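Local coordinates for protein putative aldolase (Bacteroides vulgatus ATCC 8482, PDB 3DXI) that is of unestablished function but folds as a TIM barrel of the HMGL-like family and is probably an enzyme of the aldolase type, at residues V187-H192 with D210-I215; G131-Y136 with L159-D164; I169-V174 with G200-I205. All coordinates share one frame; numbering follows the deposited sequence.

Contact 1: V187-H192 with D210-I215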
loop_
_atom_site.group_PDB
_atom_site.type_symbol
_atom_site.label_atom_id
_atom_site.label_comp_id
_atom_site.label_asym_id
_atom_site.label_seq_id
_atom_site.Cartn_x
_atom_site.Cartn_y
_atom_site.Cartn_z
ATOM N N VAL A 187 19.998 6.608 22.132
ATOM C CA VAL A 187 20.243 5.415 21.329
ATOM C C VAL A 187 19.639 5.440 19.928
ATOM O O VAL A 187 18.689 6.175 19.649
ATOM C CB VAL A 187 19.747 4.136 22.049
ATOM C CG1 VAL A 187 20.424 4.010 23.404
ATOM C CG2 VAL A 187 18.233 4.162 22.195
ATOM N N PRO A 188 20.216 4.646 19.016
ATOM C CA PRO A 188 19.732 4.566 17.636
ATOM C C PRO A 188 18.248 4.183 17.667
ATOM O O PRO A 188 17.820 3.400 18.520
ATOM C CB PRO A 188 20.607 3.470 17.035
ATOM C CG PRO A 188 21.918 3.665 17.763
ATOM C CD PRO A 188 21.462 3.873 19.189
ATOM N N VAL A 189 17.461 4.742 16.757
ATOM C CA VAL A 189 16.035 4.437 16.724
ATOM C C VAL A 189 15.641 3.722 15.437
ATOM O O VAL A 189 16.223 3.961 14.375
ATOM C CB VAL A 189 15.186 5.725 16.864
ATOM C CG1 VAL A 189 13.703 5.382 16.871
ATOM C CG2 VAL A 189 15.576 6.466 18.146
ATOM N N GLY A 190 14.653 2.837 15.546
ATOM C CA GLY A 190 14.170 2.106 14.388
ATOM C C GLY A 190 12.654 2.128 14.291
ATOM O O GLY A 190 11.960 2.534 15.231
ATOM N N PHE A 191 12.139 1.685 13.148
ATOM C CA PHE A 191 10.705 1.631 12.908
ATOM C C PHE A 191 10.330 0.312 12.245
ATOM O O PHE A 191 10.993 -0.138 11.302
ATOM C CB PHE A 191 10.265 2.774 11.990
ATOM C CG PHE A 191 8.806 2.714 11.604
ATOM C CD1 PHE A 191 7.805 2.934 12.560
ATOM C CD2 PHE A 191 8.429 2.414 10.292
ATOM C CE1 PHE A 191 6.452 2.858 12.217
ATOM C CE2 PHE A 191 7.078 2.334 9.932
ATOM C CZ PHE A 191 6.083 2.557 10.895
ATOM N N HIS A 192 9.272 -0.310 12.748
ATOM C CA HIS A 192 8.776 -1.557 12.179
ATOM C C HIS A 192 7.296 -1.323 11.893
ATOM O O HIS A 192 6.460 -1.364 12.798
ATOM C CB HIS A 192 8.953 -2.727 13.154
ATOM C CG HIS A 192 8.523 -4.049 12.591
ATOM N ND1 HIS A 192 9.317 -5.175 12.641
ATOM C CD2 HIS A 192 7.373 -4.430 11.983
ATOM C CE1 HIS A 192 8.675 -6.190 12.091
ATOM N NE2 HIS A 192 7.492 -5.765 11.684
ATOM N N ASP A 210 13.686 11.675 8.212
ATOM C CA ASP A 210 13.864 12.408 9.464
ATOM C C ASP A 210 15.059 11.873 10.261
ATOM O O ASP A 210 15.169 12.110 11.465
ATOM C CB ASP A 210 12.605 12.336 10.335
ATOM C CG ASP A 210 11.594 13.410 9.988
ATOM O OD1 ASP A 210 11.875 14.237 9.092
ATOM O OD2 ASP A 210 10.516 13.429 10.619
ATOM N N GLY A 211 15.935 11.136 9.587
ATOM C CA GLY A 211 17.124 10.608 10.233
ATOM C C GLY A 211 17.029 9.339 11.064
ATOM O O GLY A 211 17.923 9.075 11.868
ATOM N N ILE A 212 15.977 8.546 10.886
ATOM C CA ILE A 212 15.850 7.309 11.655
ATOM C C ILE A 212 17.049 6.401 11.334
ATOM O O ILE A 212 17.593 6.438 10.227
ATOM C CB ILE A 212 14.512 6.588 11.340
ATOM C CG1 ILE A 212 14.112 5.707 12.527
ATOM C CG2 ILE A 212 14.651 5.760 10.074
ATOM C CD1 ILE A 212 12.641 5.357 12.575
ATOM N N ASP A 213 17.448 5.588 12.305
ATOM C CA ASP A 213 18.611 4.712 12.167
ATOM C C ASP A 213 18.355 3.297 11.627
ATOM O O ASP A 213 19.217 2.723 10.958
ATOM C CB ASP A 213 19.305 4.604 13.530
ATOM C CG ASP A 213 19.571 5.964 14.162
ATOM O OD1 ASP A 213 20.574 6.606 13.796
ATOM O OD2 ASP A 213 18.772 6.398 15.014
ATOM N N PHE A 214 17.182 2.742 11.920
ATOM C CA PHE A 214 16.829 1.382 11.500
ATOM C C PHE A 214 15.418 1.253 10.918
ATOM O O PHE A 214 14.485 1.917 11.370
ATOM C CB PHE A 214 16.912 0.433 12.702
ATOM C CG PHE A 214 18.257 -0.209 12.903
ATOM C CD1 PHE A 214 18.544 -1.444 12.326
ATOM C CD2 PHE A 214 19.219 0.392 13.711
ATOM C CE1 PHE A 214 19.765 -2.077 12.556
ATOM C CE2 PHE A 214 20.450 -0.231 13.949
ATOM C CZ PHE A 214 20.720 -1.470 13.369
ATOM N N ILE A 215 15.269 0.391 9.916
ATOM C CA ILE A 215 13.957 0.119 9.326
ATOM C C ILE A 215 13.827 -1.392 9.141
ATOM O O ILE A 215 14.746 -2.043 8.642
ATOM C CB ILE A 215 13.752 0.795 7.946
ATOM C CG1 ILE A 215 13.709 2.317 8.097
ATOM C CG2 ILE A 215 12.444 0.308 7.323
ATOM C CD1 ILE A 215 12.553 2.821 8.938
#
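Pro188 opens the contact by laying its CB against CB of Asp213, 3.9 Å away, at the point where the last two strands of a parallel TIM barrel, 189-192 and 214-217, come side by side. They are the two strands of a beta-alpha-beta unit whose crossover contains helix 200-209. Val189 follows and is held through both of its backbone polar atoms. Its N-H runs almost straight (171°) to the carboxylate of Asp213, with Val189 N 2.7 Å from OD2; the amide arrives on the anti side of that oxygen, 28° out of the carboxylate plane. The acid is turned there by its first torsion, which sets CG beside its own backbone N (chi1 -50°). The same OD2 forms a salt bridge with Arg182 of helix 171-184. Val189 O in turn accepts from both Asp213 N and Phe214 N, each 2.9 Å away and each along a bent line. At Gly190 the backbones pinch to 4.0 Å from its CA to that of Phe214, a closeness that the lack of a side chain on Gly190 permits. Phe191 N then donates to Phe214 O at 3.0 Å. On the face turned to helix 200-209, CB of Phe191 receives two isoleucine tips, Ile212 CD1 at 3.6 Å and Ile215 CD1 at 3.8 Å, the latter methyl lying also at the edge of the phenyl ring, near its plane.

Contact 2: G131-Y136 with L159-D164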
loop_
_atom_site.group_PDB
_atom_site.type_symbol
_atom_site.label_atom_id
_atom_site.label_comp_id
_atom_site.label_asym_id
_atom_site.label_seq_id
_atom_site.Cartn_x
_atom_site.Cartn_y
_atom_site.Cartn_z
ATOM N N GLY A 131 18.592 -5.011 21.200
ATOM C CA GLY A 131 17.555 -4.234 20.551
ATOM C C GLY A 131 16.226 -4.302 21.288
ATOM O O GLY A 131 15.802 -5.372 21.730
ATOM N N PHE A 132 15.576 -3.152 21.439
ATOM C CA PHE A 132 14.275 -3.085 22.097
ATOM C C PHE A 132 13.206 -2.915 21.016
ATOM O O PHE A 132 13.201 -1.907 20.306
ATOM C CB PHE A 132 14.168 -1.868 23.038
ATOM C CG PHE A 132 14.936 -1.994 24.329
ATOM C CD1 PHE A 132 14.324 -1.669 25.541
ATOM C CD2 PHE A 132 16.274 -2.363 24.340
ATOM C CE1 PHE A 132 15.036 -1.710 26.739
ATOM C CE2 PHE A 132 16.995 -2.407 25.533
ATOM C CZ PHE A 132 16.378 -2.079 26.734
ATOM N N ASN A 133 12.320 -3.896 20.876
ATOM C CA ASN A 133 11.227 -3.791 19.915
ATOM C C ASN A 133 9.982 -3.562 20.760
ATOM O O ASN A 133 9.306 -4.511 21.166
ATOM C CB ASN A 133 11.106 -5.071 19.083
ATOM C CG ASN A 133 11.949 -5.024 17.809
ATOM O OD1 ASN A 133 13.122 -4.630 17.838
ATOM N ND2 ASN A 133 11.355 -5.427 16.688
ATOM N N VAL A 134 9.704 -2.292 21.045
ATOM C CA VAL A 134 8.567 -1.909 21.882
ATOM C C VAL A 134 7.259 -1.779 21.111
ATOM O O VAL A 134 7.148 -1.006 20.165
ATOM C CB VAL A 134 8.865 -0.593 22.631
ATOM C CG1 VAL A 134 7.706 -0.246 23.574
ATOM C CG2 VAL A 134 10.179 -0.735 23.409
HETATM N N MSE A 135 6.266 -2.543 21.550
HETATM C CA MSE A 135 4.954 -2.575 20.916
HETATM C C MSE A 135 4.041 -1.412 21.273
HETATM O O MSE A 135 4.324 -0.634 22.180
HETATM C CB MSE A 135 4.251 -3.878 21.287
HETATM C CG MSE A 135 5.170 -5.081 21.250
HETATM SE SE MSE A 135 4.330 -6.741 21.789
HETATM C CE MSE A 135 3.445 -6.171 23.402
ATOM N N TYR A 136 2.942 -1.314 20.528
ATOM C CA TYR A 136 1.915 -0.298 20.717
ATOM C C TYR A 136 2.401 1.144 20.769
ATOM O O TYR A 136 2.071 1.876 21.699
ATOM C CB TYR A 136 1.117 -0.596 21.985
ATOM C CG TYR A 136 0.831 -2.065 22.188
ATOM C CD1 TYR A 136 0.224 -2.829 21.190
ATOM C CD2 TYR A 136 1.177 -2.694 23.379
ATOM C CE1 TYR A 136 -0.028 -4.191 21.377
ATOM C CE2 TYR A 136 0.931 -4.040 23.576
ATOM C CZ TYR A 136 0.330 -4.786 22.576
ATOM O OH TYR A 136 0.094 -6.126 22.786
ATOM N N LEU A 159 19.601 -0.398 19.861
ATOM C CA LEU A 159 18.484 -0.106 18.989
ATOM C C LEU A 159 17.177 -0.021 19.768
ATOM O O LEU A 159 16.870 -0.896 20.580
ATOM C CB LEU A 159 18.346 -1.187 17.911
ATOM C CG LEU A 159 17.061 -1.083 17.081
ATOM C CD1 LEU A 159 17.047 0.264 16.363
ATOM C CD2 LEU A 159 16.960 -2.235 16.089
ATOM N N PHE A 160 16.430 1.048 19.521
ATOM C CA PHE A 160 15.120 1.249 20.125
ATOM C C PHE A 160 14.166 1.255 18.931
ATOM O O PHE A 160 14.055 2.258 18.226
ATOM C CB PHE A 160 15.033 2.591 20.855
ATOM C CG PHE A 160 13.701 2.824 21.518
ATOM C CD1 PHE A 160 13.378 2.168 22.702
ATOM C CD2 PHE A 160 12.752 3.658 20.931
ATOM C CE1 PHE A 160 12.129 2.334 23.291
ATOM C CE2 PHE A 160 11.494 3.833 21.514
ATOM C CZ PHE A 160 11.184 3.169 22.696
ATOM N N CYS A 161 13.487 0.133 18.705
ATOM C CA CYS A 161 12.576 -0.013 17.570
ATOM C C CYS A 161 11.108 0.278 17.892
ATOM O O CYS A 161 10.517 -0.368 18.758
ATOM C CB CYS A 161 12.713 -1.431 17.004
ATOM S SG CYS A 161 11.786 -1.736 15.485
HETATM N N MSE A 162 10.529 1.261 17.205
HETATM C CA MSE A 162 9.124 1.615 17.410
HETATM C C MSE A 162 8.273 0.692 16.538
HETATM O O MSE A 162 8.420 0.676 15.320
HETATM C CB MSE A 162 8.879 3.077 17.020
HETATM C CG MSE A 162 9.831 4.066 17.679
HETATM SE SE MSE A 162 9.438 5.881 17.164
HETATM C CE MSE A 162 9.880 5.770 15.283
ATOM N N VAL A 163 7.383 -0.074 17.163
ATOM C CA VAL A 163 6.544 -1.020 16.429
ATOM C C VAL A 163 5.093 -0.590 16.199
ATOM O O VAL A 163 4.329 -0.381 17.143
ATOM C CB VAL A 163 6.543 -2.392 17.135
ATOM C CG1 VAL A 163 5.732 -3.403 16.336
ATOM C CG2 VAL A 163 7.975 -2.873 17.312
ATOM N N ASP A 164 4.736 -0.468 14.923
ATOM C CA ASP A 164 3.392 -0.095 14.487
ATOM C C ASP A 164 2.549 -1.369 14.631
ATOM O O ASP A 164 2.120 -1.960 13.646
ATOM C CB ASP A 164 3.470 0.376 13.026
ATOM C CG ASP A 164 2.109 0.632 12.397
ATOM O OD1 ASP A 164 1.158 1.000 13.118
ATOM O OD2 ASP A 164 2.004 0.482 11.156
#
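Two neighbouring parallel strands of a barrel wall, 129-134 and 159-163, pair here from Gly131 beside Leu159 to Val134 beside Met162, their axes inclined by only 16°. Four backbone bonds stitch them in the staggered parallel pattern. Phe132 uses both polar backbone atoms: its N donates to Leu159 O (2.7 Å, nearly straight at 174°), and its O takes Cys161 N at 2.6 Å. Val134, two residues on, repeats this, its N bonding Cys161 O at 3.1 Å, while Val163 N reaches Val134 O at 3.2 Å. The chain joining the strands contains neither helix nor strand, unlike the helical crossover of a canonical beta/alpha repeat in the TIM barrel. Phe132, Val134 and Phe160 lie on the outward face, where Phe132 also meets helix 113-124. The ring of Phe160 has its CG anti to the backbone N (chi1 -179°), which carries it along the strand to Val134; there CE1 lies 3.6 Å from Val134 CG2, the two side chains crossing obliquely. On the other face Asn133 and Cys161 turn into the barrel, next to Arg105 and Asp216. The amide of Asn133 lies beside the Cys161 side chain, OD1 coming within 3.3 Å of Cys161 CB and ND2 within 3.9 Å of Cys161 SG. At the far end Val163 presses its CB and its CG2 branch on Val134 O, with CB 3.4 Å from that oxygen, just before both chains leave the sheet.

Contact 3: I169-V174 with G200-I205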
loop_
_atom_site.group_PDB
_atom_site.type_symbol
_atom_site.label_atom_id
_atom_site.label_comp_id
_atom_site.label_asym_id
_atom_site.label_seq_id
_atom_site.Cartn_x
_atom_site.Cartn_y
_atom_site.Cartn_z
ATOM N N ILE A 169 -0.704 3.372 12.327
ATOM C CA ILE A 169 0.051 4.601 12.552
ATOM C C ILE A 169 0.212 5.371 11.231
ATOM O O ILE A 169 0.433 4.775 10.179
ATOM C CB ILE A 169 1.444 4.284 13.172
ATOM C CG1 ILE A 169 1.976 5.510 13.913
ATOM C CG2 ILE A 169 2.427 3.846 12.096
ATOM C CD1 ILE A 169 1.201 5.829 15.162
ATOM N N THR A 170 0.088 6.696 11.289
ATOM C CA THR A 170 0.206 7.543 10.103
ATOM C C THR A 170 1.562 8.256 10.053
ATOM O O THR A 170 2.258 8.343 11.059
ATOM C CB THR A 170 -0.909 8.611 10.075
ATOM O OG1 THR A 170 -0.760 9.489 11.199
ATOM C CG2 THR A 170 -2.280 7.950 10.126
ATOM N N PRO A 171 1.945 8.782 8.877
ATOM C CA PRO A 171 3.221 9.486 8.705
ATOM C C PRO A 171 3.434 10.602 9.728
ATOM O O PRO A 171 4.519 10.731 10.297
ATOM C CB PRO A 171 3.132 10.019 7.276
ATOM C CG PRO A 171 2.287 8.997 6.594
ATOM C CD PRO A 171 1.200 8.742 7.605
ATOM N N LYS A 172 2.400 11.411 9.953
ATOM C CA LYS A 172 2.488 12.504 10.921
ATOM C C LYS A 172 2.834 11.972 12.308
ATOM O O LYS A 172 3.710 12.508 12.977
ATOM C CB LYS A 172 1.163 13.272 10.994
ATOM C CG LYS A 172 1.176 14.425 11.989
ATOM C CD LYS A 172 -0.170 15.148 12.046
ATOM C CE LYS A 172 -0.067 16.434 12.870
ATOM N NZ LYS A 172 -1.326 17.240 12.868
ATOM N N GLU A 173 2.144 10.917 12.735
ATOM C CA GLU A 173 2.394 10.324 14.044
ATOM C C GLU A 173 3.797 9.748 14.166
ATOM O O GLU A 173 4.407 9.840 15.235
ATOM C CB GLU A 173 1.367 9.235 14.342
ATOM C CG GLU A 173 -0.048 9.773 14.435
ATOM C CD GLU A 173 -1.077 8.674 14.496
ATOM O OE1 GLU A 173 -1.064 7.799 13.607
ATOM O OE2 GLU A 173 -1.902 8.690 15.432
ATOM N N VAL A 174 4.304 9.156 13.081
ATOM C CA VAL A 174 5.651 8.586 13.092
ATOM C C VAL A 174 6.679 9.697 13.304
ATOM O O VAL A 174 7.622 9.532 14.083
ATOM C CB VAL A 174 5.984 7.835 11.773
ATOM C CG1 VAL A 174 7.440 7.377 11.788
ATOM C CG2 VAL A 174 5.057 6.629 11.607
ATOM N N GLY A 200 2.952 1.230 5.275
ATOM C CA GLY A 200 4.282 0.776 5.636
ATOM C C GLY A 200 5.392 1.520 4.909
ATOM O O GLY A 200 6.339 1.993 5.533
ATOM N N LEU A 201 5.287 1.628 3.586
ATOM C CA LEU A 201 6.320 2.315 2.820
ATOM C C LEU A 201 6.416 3.797 3.162
ATOM O O LEU A 201 7.487 4.279 3.527
ATOM C CB LEU A 201 6.082 2.167 1.310
ATOM C CG LEU A 201 7.070 2.940 0.419
ATOM C CD1 LEU A 201 8.475 2.359 0.551
ATOM C CD2 LEU A 201 6.610 2.886 -1.024
ATOM N N ILE A 202 5.308 4.523 3.057
ATOM C CA ILE A 202 5.360 5.951 3.331
ATOM C C ILE A 202 5.749 6.290 4.770
ATOM O O ILE A 202 6.431 7.290 5.003
ATOM C CB ILE A 202 4.032 6.672 2.938
ATOM C CG1 ILE A 202 4.270 8.183 2.935
ATOM C CG2 ILE A 202 2.902 6.303 3.893
ATOM C CD1 ILE A 202 5.451 8.611 2.038
ATOM N N ASN A 203 5.324 5.475 5.736
ATOM C CA ASN A 203 5.705 5.730 7.128
ATOM C C ASN A 203 7.224 5.551 7.248
ATOM O O ASN A 203 7.903 6.346 7.895
ATOM C CB ASN A 203 5.030 4.749 8.097
ATOM C CG ASN A 203 3.575 5.082 8.369
ATOM O OD1 ASN A 203 3.160 6.234 8.287
ATOM N ND2 ASN A 203 2.799 4.068 8.727
ATOM N N SER A 204 7.747 4.497 6.628
ATOM C CA SER A 204 9.181 4.213 6.678
ATOM C C SER A 204 10.002 5.303 5.987
ATOM O O SER A 204 11.015 5.756 6.516
ATOM C CB SER A 204 9.473 2.846 6.048
ATOM O OG SER A 204 8.732 1.819 6.698
ATOM N N ILE A 205 9.567 5.732 4.810
ATOM C CA ILE A 205 10.282 6.781 4.102
ATOM C C ILE A 205 10.257 8.069 4.931
ATOM O O ILE A 205 11.234 8.818 4.958
ATOM C CB ILE A 205 9.656 7.044 2.712
ATOM C CG1 ILE A 205 9.743 5.779 1.854
ATOM C CG2 ILE A 205 10.377 8.200 2.015
ATOM C CD1 ILE A 205 11.165 5.277 1.625
#
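Asn203 reaches from helix 200-209 to the start of helix 171-184 and lays its side-chain amide across the turn made by Ile169, Thr170 and Pro171. The two helices flank the same side of the TIM barrel, outside strand 189-192. A chi1 of -77° puts CG of the asparagine anti to the carbonyl carbon and directs its amide at the start of helix 171-184. ND2 then donates to Ile169 O at 2.9 Å; the bond is moderately bent (151°), and the donor stands 45° above the plane of that carbonyl. The other end of the amide faces the proline: OD1 is 2.9 Å from Pro171 N, an atom with no hydrogen to give, and 3.3 Å from CD of Pro171, so this is close contact without a bond. The proline ring and the Asn203 side chain cross at about a right angle. Around the amide are two methyl groups, Ile169 CG2 on the ND2 side, 3.4 Å from that nitrogen, and Val174 CG2, 3.8 Å from OD1; both side chains lie aslant to that of Asn203. Farther out, CG of Pro171 meets CG2 of Ile202 at 3.9 Å, again nearly at right angles. Ile202 and Pro171 also pack on Ile202 of the second subunit, placing this edge at the dimer interface. Thr170 is the N-cap of its helix, and Glu173 OE1 accepts from both Thr170 N, at 2.8 Å, and Thr170 OG1, the Glu-to-backbone half of a capping box. The single amide bond implies a defined rotation of Asn203, NH2 toward the loop carbonyl and oxygen over the helix start, where the positive end of the helix dipole would probably favour it.

Going from the N terminus, contact 2 comes first: it closes the loop from 131 to 164 by pairing two adjacent barrel strands, and it is complete before the others begin. Asp164, at its end, bonds through OD1 to the backbone N of Ile169, leading directly into contact 3. Contact 3 closes the chain from 169 to 205, round strand 189-192, and contact 1 that from 187 to 215, round helix 200-209, so the two cross. Strand 189-192 is the hub: its Gly190 bonds to Phe160 and Met162 of contact 2, and its Phe191 packs outward on Ile169, Asn203 and Ser204, joining the helix pair of contact 3 to the barrel wall.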